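Local coordinates for protein (glutathione s-transferase) (Zea mays, PDB 1BYE) that conjugates glutathione to electrophilic compounds, probably as a herbicide-detoxifying enzyme, and is held here in complex with the glutathione conjugate of atrazine, at residues M3-A8 with P55-G60; T15-A20 with A69-A74; N49-V54 with Y63-R68; Q115-P120 with L174-Y179. All coordinates share one frame; numbering follows the deposited sequence.

Interaction 1. Residues M3-A8 with P55-G60; sequences MKLYGA and PALQDG. With ATA (atrazine glutathione conjugate), chain E.
The central antiparallel pairing of the thioredoxin-like domain joins Lys4 to Gln58 and Leu5 to Leu57, with strands 3-5 and 57-59 running at 168° to each other and their axes 4.6 Å apart. Lys4 and Gln58 form a hydrogen-bonded pair: Lys4 N donates to Gln58 O at 2.9 Å and Gln58 N returns a bond of 2.7 Å to Lys4 O. Both are nearly straight, and each donor lies in the plane of the carbonyl it meets. A third bond, Tyr6 N to Ala56 O at 3.3 Å, differs in kind, because the donor stands 40° out of the carbonyl plane and misses the lone pairs. The same Ala56 O sits in the plane of the Tyr6 ring, at the edge beside CD2, while the ring is also engaged by Arg48 in a cation-pi contact.

Leu5 and Leu57 form the next, non-hydrogen-bonded pair and project to the face covered by helices 14-23 and 67-78, whereas Lys4 and Gln58 project to the other. The backbone pairing sets Leu5 CB 4.0 Å from Leu57 CD1; with CG of Leu5 trans to the backbone N (chi1 -173°), CD1 comes within 4.2 Å of Pro55 CB. At the far end of the pairing, Asp59 turns its carboxylate to a salt bridge with Lys77. The opposite end reaches the active site: Pro55, preceded by a cis peptide as is characteristic of the thioredoxin fold, lines the conjugate's pocket, its CD 3.0 Å from carboxylate oxygen O1' of the ligand.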
# COMPACT_ATOMS: atom_id res chain seq x y z
N MET A 3 11.11 1.01 -22.08
CA MET A 3 9.92 1.13 -21.22
C MET A 3 9.24 2.50 -21.23
O MET A 3 9.80 3.60 -21.17
CB MET A 3 10.18 0.69 -19.77
CG MET A 3 9.76 -0.75 -19.46
SD MET A 3 10.87 -1.66 -18.37
CE MET A 3 11.46 -0.48 -17.19
N LYS A 4 7.91 2.41 -21.34
CA LYS A 4 7.05 3.61 -21.28
C LYS A 4 6.35 3.94 -19.96
O LYS A 4 5.48 3.22 -19.47
CB LYS A 4 6.01 3.37 -22.38
CG LYS A 4 6.26 4.01 -23.73
CD LYS A 4 5.67 3.17 -24.85
CE LYS A 4 6.58 3.14 -26.06
NZ LYS A 4 7.55 2.01 -26.04
N LEU A 5 6.77 4.97 -19.23
CA LEU A 5 6.11 5.53 -18.05
C LEU A 5 5.16 6.71 -18.32
O LEU A 5 5.64 7.85 -18.46
CB LEU A 5 7.21 6.08 -17.10
CG LEU A 5 6.68 6.56 -15.75
CD1 LEU A 5 6.13 5.34 -15.00
CD2 LEU A 5 7.74 7.28 -14.94
N TYR A 6 3.85 6.50 -18.41
CA TYR A 6 2.89 7.58 -18.59
C TYR A 6 2.67 8.45 -17.36
O TYR A 6 2.86 8.05 -16.20
CB TYR A 6 1.54 6.91 -18.99
CG TYR A 6 1.70 6.19 -20.32
CD1 TYR A 6 1.53 6.91 -21.49
CD2 TYR A 6 2.09 4.87 -20.40
CE1 TYR A 6 1.76 6.33 -22.72
CE2 TYR A 6 2.31 4.26 -21.64
CZ TYR A 6 2.13 4.99 -22.79
OH TYR A 6 2.32 4.43 -24.03
N GLY A 7 2.24 9.70 -17.53
CA GLY A 7 1.84 10.60 -16.49
C GLY A 7 2.71 11.84 -16.32
O GLY A 7 3.90 11.80 -16.60
N ALA A 8 2.11 12.93 -15.83
CA ALA A 8 2.83 14.18 -15.68
C ALA A 8 3.86 13.91 -14.59
O ALA A 8 3.66 12.92 -13.91
CB ALA A 8 1.95 15.36 -15.35
N PRO A 55 0.39 6.69 -12.46
CA PRO A 55 1.12 6.21 -13.64
C PRO A 55 0.44 5.00 -14.25
O PRO A 55 -0.45 4.42 -13.63
CB PRO A 55 2.48 5.89 -13.03
CG PRO A 55 2.03 5.28 -11.74
CD PRO A 55 1.13 6.40 -11.22
N ALA A 56 0.67 4.67 -15.53
CA ALA A 56 0.85 3.25 -15.90
C ALA A 56 2.17 2.99 -16.59
O ALA A 56 2.38 3.70 -17.59
CB ALA A 56 -0.29 2.87 -16.83
N LEU A 57 3.04 2.04 -16.27
CA LEU A 57 4.05 1.53 -17.20
C LEU A 57 3.46 0.69 -18.33
O LEU A 57 2.73 -0.28 -18.16
CB LEU A 57 5.14 0.68 -16.63
CG LEU A 57 6.61 0.73 -16.96
CD1 LEU A 57 7.29 2.09 -17.01
CD2 LEU A 57 7.38 -0.10 -15.91
N GLN A 58 4.07 0.95 -19.50
CA GLN A 58 4.11 -0.02 -20.59
C GLN A 58 5.47 -0.67 -20.85
O GLN A 58 6.45 -0.04 -21.21
CB GLN A 58 3.81 0.53 -21.97
CG GLN A 58 3.43 -0.64 -22.91
CD GLN A 58 3.08 0.10 -24.21
OE1 GLN A 58 3.76 1.09 -24.54
NE2 GLN A 58 1.95 -0.23 -24.80
N ASP A 59 5.42 -1.97 -20.64
CA ASP A 59 6.59 -2.76 -21.00
C ASP A 59 6.06 -3.92 -21.84
O ASP A 59 5.41 -4.77 -21.24
CB ASP A 59 7.33 -3.22 -19.76
CG ASP A 59 8.50 -4.09 -20.14
OD1 ASP A 59 8.23 -5.08 -20.85
OD2 ASP A 59 9.64 -3.77 -19.75
N GLY A 60 6.53 -3.99 -23.09
CA GLY A 60 6.18 -5.20 -23.86
C GLY A 60 4.73 -4.98 -24.31
O GLY A 60 4.47 -3.85 -24.70
N' ATA E . -2.12 4.81 -5.83
CA' ATA E . -2.22 4.91 -7.32
CB' ATA E . -3.31 5.90 -7.74
CG' ATA E . -2.75 7.09 -8.53
CC' ATA E . -0.89 5.38 -7.91
O1' ATA E . -0.80 5.44 -9.15
O2' ATA E . 0.05 5.60 -7.12
C' ATA E . -3.16 8.41 -7.88
O' ATA E . -3.20 8.43 -6.64
N5 ATA E . -1.79 16.94 -8.19
C6 ATA E . -0.58 16.41 -8.00
N1 ATA E . -0.35 15.16 -7.61
C2 ATA E . -1.36 14.32 -7.89
N3 ATA E . -2.53 14.71 -8.46
C4 ATA E . -2.77 16.02 -8.26
N ATA E . -2.74 9.54 -8.50
CA ATA E . -3.13 10.82 -7.90
C ATA E . -3.51 11.84 -8.98
O ATA E . -2.93 12.93 -8.97
CB ATA E . -1.98 11.42 -7.04
SG ATA E . -0.96 12.61 -7.93
N7 ATA E . -4.15 16.61 -8.11
N11 ATA E . 0.58 17.26 -8.37
C12 ATA E . 0.08 18.67 -8.56
C13 ATA E . 1.20 19.56 -9.12
C8 ATA E . -4.32 18.01 -8.61
C9 ATA E . -2.97 18.68 -8.93
C10 ATA E . -5.26 18.24 -9.81
ND ATA E . -3.99 11.28 -10.09
CAD ATA E . -5.22 11.77 -10.69
CD ATA E . -6.12 10.67 -11.22
OD ATA E . -6.19 10.50 -12.46
OT' ATA E . -6.88 10.09 -10.41

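Interaction 2. Residues T15-A20 with A69-A74; sequences TRCATA and AICKYA
Cys71 lays its sulfur against the backbone of the neighbouring helix, SG 3.5 Å from Cys17 CA, at the point where the two helices on one face of the thioredoxin-like sheet come together. Their short segments run parallel, 9° apart, with axes 8.5 Å from each other. That spacing fits the small side chains at the interface, and CA of Cys17 and CA of Cys71 approach to 5.3 Å. SG of Cys71 is trans to its own carbonyl carbon (chi1 -44°), and this rotation directs it across toward the turn between Arg16 and Cys17, where it also lies 3.7 Å from Arg16 CG.

On one flank, Cys17 brings its own SG to the CG2 branch of Ile70, whose side chain continues down to Leu57 of the sheet; Cys17 in turn touches Pro55. Further along the helices the methyl of Ala20 meets CB of Cys71, and Ala74 CB rests 3.6 Å from Ala20 O. All six residues in contact are buried, and the meeting is apolar apart from backbone carbonyls.

The charged groups lead outward. The guanidinium of Arg16 bonds to Asn166 O and to Glu101, joining this helix pair to the C-terminal helical domain, and Lys72 on the far side of its helix makes a salt bridge with Asp95. Beyond the sulfur contacts, the two alanine methyls, Ala20 CB and Ala74 CB, stand 4.3 Å apart.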
# COMPACT_ATOMS: atom_id res chain seq x y z
N THR A 15 6.60 10.49 -10.20
CA THR A 15 8.02 10.55 -9.94
C THR A 15 8.49 9.46 -8.99
O THR A 15 9.69 9.61 -8.61
CB THR A 15 8.46 11.89 -9.32
OG1 THR A 15 7.58 12.15 -8.24
CG2 THR A 15 8.44 12.95 -10.42
N ARG A 16 7.63 8.60 -8.43
CA ARG A 16 8.18 7.53 -7.61
C ARG A 16 8.36 6.29 -8.50
O ARG A 16 9.43 5.68 -8.22
CB ARG A 16 7.52 7.23 -6.26
CG ARG A 16 7.14 5.80 -5.87
CD ARG A 16 7.08 5.41 -4.38
NE ARG A 16 6.82 6.60 -3.60
CZ ARG A 16 5.65 7.24 -3.43
NH1 ARG A 16 4.51 6.81 -3.98
NH2 ARG A 16 5.90 8.32 -2.68
N CYS A 17 7.51 5.87 -9.43
CA CYS A 17 8.06 5.02 -10.48
C CYS A 17 9.41 5.39 -11.06
O CYS A 17 10.50 4.79 -10.91
CB CYS A 17 7.00 5.11 -11.60
SG CYS A 17 5.52 4.30 -10.99
N ALA A 18 9.50 6.57 -11.66
CA ALA A 18 10.61 7.16 -12.36
C ALA A 18 11.66 7.59 -11.34
O ALA A 18 11.92 8.82 -11.24
CB ALA A 18 10.20 8.42 -13.14
N THR A 19 12.00 6.65 -10.46
CA THR A 19 13.20 6.90 -9.64
C THR A 19 13.62 5.51 -9.16
O THR A 19 14.73 5.31 -8.67
CB THR A 19 12.92 7.76 -8.40
OG1 THR A 19 13.71 7.40 -7.24
CG2 THR A 19 11.51 7.47 -7.92
N ALA A 20 12.66 4.62 -9.37
CA ALA A 20 12.98 3.21 -9.15
C ALA A 20 13.57 2.55 -10.40
O ALA A 20 14.58 1.83 -10.38
CB ALA A 20 11.73 2.54 -8.65
N ALA A 69 3.54 -0.99 -7.34
CA ALA A 69 3.59 -2.16 -8.19
C ALA A 69 4.72 -2.10 -9.21
O ALA A 69 5.53 -2.99 -9.37
CB ALA A 69 2.26 -2.31 -8.95
N ILE A 70 4.81 -1.05 -9.99
CA ILE A 70 5.78 -0.60 -10.92
C ILE A 70 7.10 -0.21 -10.29
O ILE A 70 8.06 -0.23 -11.09
CB ILE A 70 5.22 0.68 -11.60
CG1 ILE A 70 4.10 0.36 -12.58
CG2 ILE A 70 6.28 1.50 -12.32
CD1 ILE A 70 3.09 1.45 -12.83
N CYS A 71 7.29 0.23 -9.06
CA CYS A 71 8.67 0.17 -8.53
C CYS A 71 9.03 -1.25 -8.09
O CYS A 71 10.18 -1.51 -7.70
CB CYS A 71 8.91 1.19 -7.41
SG CYS A 71 8.21 2.84 -7.77
N LYS A 72 8.11 -2.20 -8.11
CA LYS A 72 8.43 -3.61 -7.97
C LYS A 72 9.02 -4.17 -9.26
O LYS A 72 10.19 -4.55 -9.24
CB LYS A 72 7.24 -4.45 -7.50
CG LYS A 72 7.24 -5.07 -6.12
CD LYS A 72 7.53 -4.17 -4.93
CE LYS A 72 6.48 -4.35 -3.84
NZ LYS A 72 7.00 -4.62 -2.46
N TYR A 73 8.35 -4.20 -10.39
CA TYR A 73 8.93 -4.34 -11.72
C TYR A 73 10.33 -3.79 -11.97
O TYR A 73 11.20 -4.59 -12.34
CB TYR A 73 8.06 -3.65 -12.76
CG TYR A 73 7.89 -4.47 -14.01
CD1 TYR A 73 7.39 -5.76 -13.93
CD2 TYR A 73 8.09 -3.90 -15.26
CE1 TYR A 73 7.15 -6.49 -15.08
CE2 TYR A 73 7.84 -4.61 -16.42
CZ TYR A 73 7.36 -5.90 -16.32
OH TYR A 73 7.10 -6.62 -17.45
N ALA A 74 10.57 -2.50 -11.78
CA ALA A 74 11.93 -2.02 -11.88
C ALA A 74 12.85 -2.87 -11.02
O ALA A 74 13.84 -3.34 -11.58
CB ALA A 74 12.18 -0.56 -11.57

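Interaction 3. Residues N49-V54 with Y63-R68; sequences NPFGQV and YLFESR. With ATA (atrazine glutathione conjugate), chain E.
An amide-on-ring stack, flanked by proline and a second aromatic ring, packs the loop 49-54 against the chain leading into helix 67-78, where Asn49 lies over Phe65 beside the glutathione-binding site. The planes of the Asn49 amide and the Phe65 ring are 20° apart, with OD1 above one face and offset toward the rim, 3.6 Å from Phe65 CD2. Two weak bonds hold the amide flat: Phe51 N gives to OD1, and ND2 gives to Gln53 O at 2.9 Å. Pro50 brings its CD to the CE2 corner of the ring. The edge of Phe51 is directed at the Phe65 face in an offset edge-to-face pair, planes 72° and centroids 5.9 Å apart. Replacing Phe65 by an alanine would probably leave the Asn49 amide and the Phe51 edge without a ring to rest on.

Next along the chain, Glu66 OE1 reaches ligand N', on the glutamyl end, at 3.2 Å, and Glu66 OE2 bonds to Gln104 of the second subunit. Phe65 and Phe51 also pack on Val96 and Val100 of that subunit, so the contact lies between the sheet, through the backbone bond of Leu64 with Leu57 in strand 57-59, the start of helix 67-78, and the partner chain.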
# COMPACT_ATOMS: atom_id res chain seq x y z
N ASN A 49 -4.40 1.57 -17.78
CA ASN A 49 -4.96 1.62 -16.44
C ASN A 49 -6.47 1.87 -16.53
O ASN A 49 -6.94 2.95 -16.95
CB ASN A 49 -4.34 2.81 -15.67
CG ASN A 49 -4.72 2.76 -14.20
OD1 ASN A 49 -5.78 2.22 -13.86
ND2 ASN A 49 -3.82 3.26 -13.37
N PRO A 50 -7.29 0.90 -16.13
CA PRO A 50 -8.73 0.95 -16.39
C PRO A 50 -9.45 1.96 -15.50
O PRO A 50 -10.52 2.51 -15.82
CB PRO A 50 -9.20 -0.47 -16.17
CG PRO A 50 -8.13 -1.14 -15.39
CD PRO A 50 -6.85 -0.40 -15.59
N PHE A 51 -8.84 2.27 -14.36
CA PHE A 51 -9.28 3.33 -13.49
C PHE A 51 -9.24 4.72 -14.09
O PHE A 51 -10.25 5.44 -14.02
CB PHE A 51 -8.45 3.27 -12.20
CG PHE A 51 -8.75 1.93 -11.54
CD1 PHE A 51 -10.07 1.52 -11.36
CD2 PHE A 51 -7.72 1.10 -11.17
CE1 PHE A 51 -10.35 0.31 -10.79
CE2 PHE A 51 -8.02 -0.12 -10.64
CZ PHE A 51 -9.33 -0.53 -10.42
N GLY A 52 -8.11 5.08 -14.69
CA GLY A 52 -8.07 6.41 -15.30
C GLY A 52 -7.07 7.23 -14.50
O GLY A 52 -7.32 8.40 -14.21
N GLN A 53 -5.96 6.55 -14.10
CA GLN A 53 -4.85 7.38 -13.64
C GLN A 53 -3.39 7.01 -13.87
O GLN A 53 -2.94 5.91 -14.12
CB GLN A 53 -5.01 7.59 -12.09
CG GLN A 53 -6.07 6.78 -11.44
CD GLN A 53 -6.19 6.26 -10.07
OE1 GLN A 53 -6.38 7.06 -9.15
NE2 GLN A 53 -6.18 4.94 -9.90
N VAL A 54 -2.55 8.02 -13.75
CA VAL A 54 -1.10 7.93 -13.97
C VAL A 54 -0.62 7.51 -12.59
O VAL A 54 -1.31 7.87 -11.66
CB VAL A 54 -0.48 9.21 -14.51
CG1 VAL A 54 -1.48 10.04 -15.32
CG2 VAL A 54 0.11 10.13 -13.46
N TYR A 63 0.87 -4.09 -19.51
CA TYR A 63 0.77 -2.88 -18.66
C TYR A 63 0.65 -3.12 -17.17
O TYR A 63 0.08 -4.05 -16.57
CB TYR A 63 -0.34 -1.99 -19.24
CG TYR A 63 -1.71 -2.61 -19.07
CD1 TYR A 63 -2.14 -3.66 -19.87
CD2 TYR A 63 -2.53 -2.21 -18.03
CE1 TYR A 63 -3.37 -4.26 -19.67
CE2 TYR A 63 -3.78 -2.77 -17.83
CZ TYR A 63 -4.19 -3.80 -18.65
OH TYR A 63 -5.42 -4.38 -18.46
N LEU A 64 1.47 -2.39 -16.39
CA LEU A 64 1.25 -2.17 -14.97
C LEU A 64 0.65 -0.80 -14.63
O LEU A 64 0.60 0.15 -15.42
CB LEU A 64 2.59 -2.39 -14.27
CG LEU A 64 3.36 -3.64 -14.68
CD1 LEU A 64 4.61 -3.80 -13.80
CD2 LEU A 64 2.53 -4.91 -14.60
N PHE A 65 0.06 -0.68 -13.45
CA PHE A 65 -0.15 0.55 -12.72
C PHE A 65 -0.05 0.35 -11.20
O PHE A 65 0.16 -0.69 -10.56
CB PHE A 65 -1.55 1.16 -12.98
CG PHE A 65 -2.66 0.17 -12.87
CD1 PHE A 65 -3.11 -0.30 -11.66
CD2 PHE A 65 -3.25 -0.34 -14.02
CE1 PHE A 65 -4.07 -1.30 -11.61
CE2 PHE A 65 -4.21 -1.34 -13.96
CZ PHE A 65 -4.61 -1.86 -12.76
N GLU A 66 -0.41 1.45 -10.53
CA GLU A 66 -0.08 1.63 -9.15
C GLU A 66 1.42 1.76 -8.94
O GLU A 66 2.17 0.78 -9.08
CB GLU A 66 -0.54 0.42 -8.31
CG GLU A 66 -2.03 0.07 -8.35
CD GLU A 66 -2.81 1.31 -7.98
OE1 GLU A 66 -2.38 1.87 -6.94
OE2 GLU A 66 -3.76 1.69 -8.68
N SER A 67 1.85 2.95 -8.54
CA SER A 67 3.21 3.37 -8.35
C SER A 67 4.03 2.20 -7.84
O SER A 67 5.10 1.80 -8.30
CB SER A 67 3.34 4.48 -7.31
OG SER A 67 4.65 4.90 -6.95
N ARG A 68 3.50 1.69 -6.73
CA ARG A 68 4.31 0.81 -5.88
C ARG A 68 4.49 -0.54 -6.54
O ARG A 68 5.52 -1.14 -6.30
CB ARG A 68 3.67 0.80 -4.49
CG ARG A 68 4.06 2.08 -3.76
CD ARG A 68 4.14 1.91 -2.24
NE ARG A 68 4.26 3.18 -1.53
CZ ARG A 68 3.34 4.15 -1.56
NH1 ARG A 68 2.17 4.15 -2.22
NH2 ARG A 68 3.70 5.20 -0.85
N' ATA E . -2.12 4.81 -5.83
CA' ATA E . -2.22 4.91 -7.32
CB' ATA E . -3.31 5.90 -7.74
CG' ATA E . -2.75 7.09 -8.53
CC' ATA E . -0.89 5.38 -7.91
O1' ATA E . -0.80 5.44 -9.15
O2' ATA E . 0.05 5.60 -7.12
C' ATA E . -3.16 8.41 -7.88
O' ATA E . -3.20 8.43 -6.64
N5 ATA E . -1.79 16.94 -8.19
C6 ATA E . -0.58 16.41 -8.00
N1 ATA E . -0.35 15.16 -7.61
C2 ATA E . -1.36 14.32 -7.89
N3 ATA E . -2.53 14.71 -8.46
C4 ATA E . -2.77 16.02 -8.26
N ATA E . -2.74 9.54 -8.50
CA ATA E . -3.13 10.82 -7.90
C ATA E . -3.51 11.84 -8.98
O ATA E . -2.93 12.93 -8.97
CB ATA E . -1.98 11.42 -7.04
SG ATA E . -0.96 12.61 -7.93
N7 ATA E . -4.15 16.61 -8.11
N11 ATA E . 0.58 17.26 -8.37
C12 ATA E . 0.08 18.67 -8.56
C13 ATA E . 1.20 19.56 -9.12
C8 ATA E . -4.32 18.01 -8.61
C9 ATA E . -2.97 18.68 -8.93
C10 ATA E . -5.26 18.24 -9.81
ND ATA E . -3.99 11.28 -10.09
CAD ATA E . -5.22 11.77 -10.69
CD ATA E . -6.12 10.67 -11.22
OD ATA E . -6.19 10.50 -12.46
OT' ATA E . -6.88 10.09 -10.41

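Interaction 4. Residues Q115-P120 with L174-Y179; sequences QVLISP and LFATPY. With ATA (atrazine glutathione conjugate), chain E.
Val116 faces the end of helix 168-176 and meets Thr177 first: its CB lies 3.7 Å from Thr177 CG2. From there the branches diverge. CG1, trans to the backbone N (chi1 -178°), passes obliquely by the Thr177 methyl and ends 4.1 Å from Pro178 CD. CG2 goes the other way, meeting the Tyr179 ring at its edge and in its plane, 3.6 Å from CE2. The valine thus touches three consecutive residues. Leu117 adds a second apolar contact, its CD2 branch 4.0 Å from Thr177 CG2 and 4.3 Å from Ala176 CB.

Thr177 has its methyl turned to this packing and its hydroxyl turned back into its own chain. OG1 donates to Leu174 O at 3.2 Å, a carbonyl that also accepts from Thr177 N, and it accepts Tyr179 N at 3.3 Å with 162° at the hydrogen. This is an ST turn, and it sets the chain where the helix gives way to loop. A valine here would probably keep the apolar surface but leave Tyr179 N without its acceptor, setting the turn free to shift.

On another side of the same helical turn, Ile118 lines the pocket, with CG1 and CD1 against the triazine and CG2 against its isopropyl group. Tyr179 sends its OH to Gln128, so helix 128-148 also takes part. The contacts between 115-120 and 174-179 are apolar, with 201 Å² buried between them, while the Thr177 hydroxyl is spent within its own turn; the fit therefore rests on shape and dispersion, not on directional bonds between the segments.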
# COMPACT_ATOMS: atom_id res chain seq x y z
N GLN A 115 -1.97 20.28 0.59
CA GLN A 115 -2.49 21.57 1.06
C GLN A 115 -1.61 22.61 0.39
O GLN A 115 -2.21 23.56 -0.13
CB GLN A 115 -2.67 21.65 2.58
CG GLN A 115 -3.94 20.86 2.99
CD GLN A 115 -5.17 21.61 2.51
OE1 GLN A 115 -4.99 22.83 2.31
NE2 GLN A 115 -6.32 20.96 2.36
N VAL A 116 -0.30 22.54 0.50
CA VAL A 116 0.54 23.68 0.11
C VAL A 116 0.82 23.77 -1.39
O VAL A 116 1.12 24.87 -1.88
CB VAL A 116 1.94 23.48 0.68
CG1 VAL A 116 2.80 24.67 0.34
CG2 VAL A 116 1.96 23.19 2.16
N LEU A 117 0.74 22.68 -2.18
CA LEU A 117 1.01 22.79 -3.61
C LEU A 117 -0.27 22.70 -4.39
O LEU A 117 -0.67 23.75 -4.89
CB LEU A 117 1.96 21.73 -4.16
CG LEU A 117 3.24 21.57 -3.31
CD1 LEU A 117 4.03 20.39 -3.81
CD2 LEU A 117 3.98 22.88 -3.22
N ILE A 118 -0.92 21.56 -4.56
CA ILE A 118 -2.10 21.48 -5.40
C ILE A 118 -3.18 22.52 -5.16
O ILE A 118 -3.90 22.96 -6.08
CB ILE A 118 -2.85 20.16 -5.32
CG1 ILE A 118 -1.95 19.03 -5.82
CG2 ILE A 118 -4.12 20.23 -6.20
CD1 ILE A 118 -1.05 18.40 -4.82
N SER A 119 -3.37 22.89 -3.89
CA SER A 119 -4.69 23.35 -3.45
C SER A 119 -4.70 24.77 -3.98
O SER A 119 -5.45 25.00 -4.93
CB SER A 119 -5.07 23.34 -1.99
OG SER A 119 -6.24 24.11 -1.72
N PRO A 120 -3.61 25.47 -3.75
CA PRO A 120 -3.52 26.82 -4.27
C PRO A 120 -3.82 26.92 -5.75
O PRO A 120 -4.20 28.01 -6.17
CB PRO A 120 -2.16 27.32 -3.82
CG PRO A 120 -1.54 26.32 -2.92
CD PRO A 120 -2.47 25.16 -2.87
N LEU A 174 8.39 17.53 -0.46
CA LEU A 174 8.61 18.17 0.82
C LEU A 174 9.59 19.31 0.82
O LEU A 174 9.25 20.32 1.48
CB LEU A 174 8.82 17.08 1.87
CG LEU A 174 9.23 17.66 3.23
CD1 LEU A 174 8.16 18.58 3.79
CD2 LEU A 174 9.53 16.49 4.17
N PHE A 175 10.70 19.41 0.10
CA PHE A 175 11.58 20.59 0.10
C PHE A 175 11.01 21.70 -0.77
O PHE A 175 11.46 22.86 -0.81
CB PHE A 175 13.01 20.18 -0.35
CG PHE A 175 13.66 19.31 0.69
CD1 PHE A 175 13.14 18.04 0.93
CD2 PHE A 175 14.61 19.80 1.60
CE1 PHE A 175 13.59 17.23 1.94
CE2 PHE A 175 15.11 18.97 2.60
CZ PHE A 175 14.61 17.69 2.76
N ALA A 176 9.93 21.41 -1.51
CA ALA A 176 9.14 22.45 -2.16
C ALA A 176 8.44 23.32 -1.11
O ALA A 176 8.23 24.52 -1.40
CB ALA A 176 8.13 21.86 -3.13
N THR A 177 8.00 22.71 0.01
CA THR A 177 7.01 23.45 0.79
C THR A 177 7.84 23.92 1.95
O THR A 177 8.89 23.35 2.15
CB THR A 177 5.91 22.60 1.41
OG1 THR A 177 6.63 21.82 2.39
CG2 THR A 177 5.22 21.75 0.38
N PRO A 178 7.32 24.87 2.72
CA PRO A 178 8.19 25.48 3.72
C PRO A 178 8.36 24.61 4.95
O PRO A 178 9.29 24.89 5.72
CB PRO A 178 7.62 26.85 3.94
CG PRO A 178 6.30 26.91 3.26
CD PRO A 178 6.25 25.80 2.25
N TYR A 179 7.83 23.39 5.00
CA TYR A 179 7.96 22.52 6.15
C TYR A 179 9.01 21.44 6.04
O TYR A 179 8.85 20.36 6.62
CB TYR A 179 6.62 21.80 6.39
CG TYR A 179 5.54 22.87 6.39
CD1 TYR A 179 5.49 23.85 7.39
CD2 TYR A 179 4.65 22.85 5.34
CE1 TYR A 179 4.50 24.83 7.34
CE2 TYR A 179 3.68 23.84 5.29
CZ TYR A 179 3.60 24.80 6.28
OH TYR A 179 2.59 25.70 6.15
N' ATA E . -2.12 4.81 -5.83
CA' ATA E . -2.22 4.91 -7.32
CB' ATA E . -3.31 5.90 -7.74
CG' ATA E . -2.75 7.09 -8.53
CC' ATA E . -0.89 5.38 -7.91
O1' ATA E . -0.80 5.44 -9.15
O2' ATA E . 0.05 5.60 -7.12
C' ATA E . -3.16 8.41 -7.88
O' ATA E . -3.20 8.43 -6.64
N5 ATA E . -1.79 16.94 -8.19
C6 ATA E . -0.58 16.41 -8.00
N1 ATA E . -0.35 15.16 -7.61
C2 ATA E . -1.36 14.32 -7.89
N3 ATA E . -2.53 14.71 -8.46
C4 ATA E . -2.77 16.02 -8.26
N ATA E . -2.74 9.54 -8.50
CA ATA E . -3.13 10.82 -7.90
C ATA E . -3.51 11.84 -8.98
O ATA E . -2.93 12.93 -8.97
CB ATA E . -1.98 11.42 -7.04
SG ATA E . -0.96 12.61 -7.93
N7 ATA E . -4.15 16.61 -8.11
N11 ATA E . 0.58 17.26 -8.37
C12 ATA E . 0.08 18.67 -8.56
C13 ATA E . 1.20 19.56 -9.12
C8 ATA E . -4.32 18.01 -8.61
C9 ATA E . -2.97 18.68 -8.93
C10 ATA E . -5.26 18.24 -9.81
ND ATA E . -3.99 11.28 -10.09
CAD ATA E . -5.22 11.77 -10.69
CD ATA E . -6.12 10.67 -11.22
OD ATA E . -6.19 10.50 -12.46
OT' ATA E . -6.88 10.09 -10.41

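From the N terminus, interaction 1 is the first to open, at residues 3-8, and closes at 55-60 by joining two strands of the sheet. Before it closes, interactions 2 and 3 open at 15-20 and 49-54; both therefore cross it. Interaction 3 closes at 63-68, nested inside the loop that interaction 2 then closes at 69-74, and the two share helix 67-78. These three touch one another: Leu5 and Leu57 of the sheet pack on the helices of interaction 2, and Leu57 O probably bonds Leu64 N of interaction 3. Interaction 4 follows in series, in the helical domain, about 25 Å from interaction 3 between centres; the bound conjugate touches interactions 1, 3 and 4.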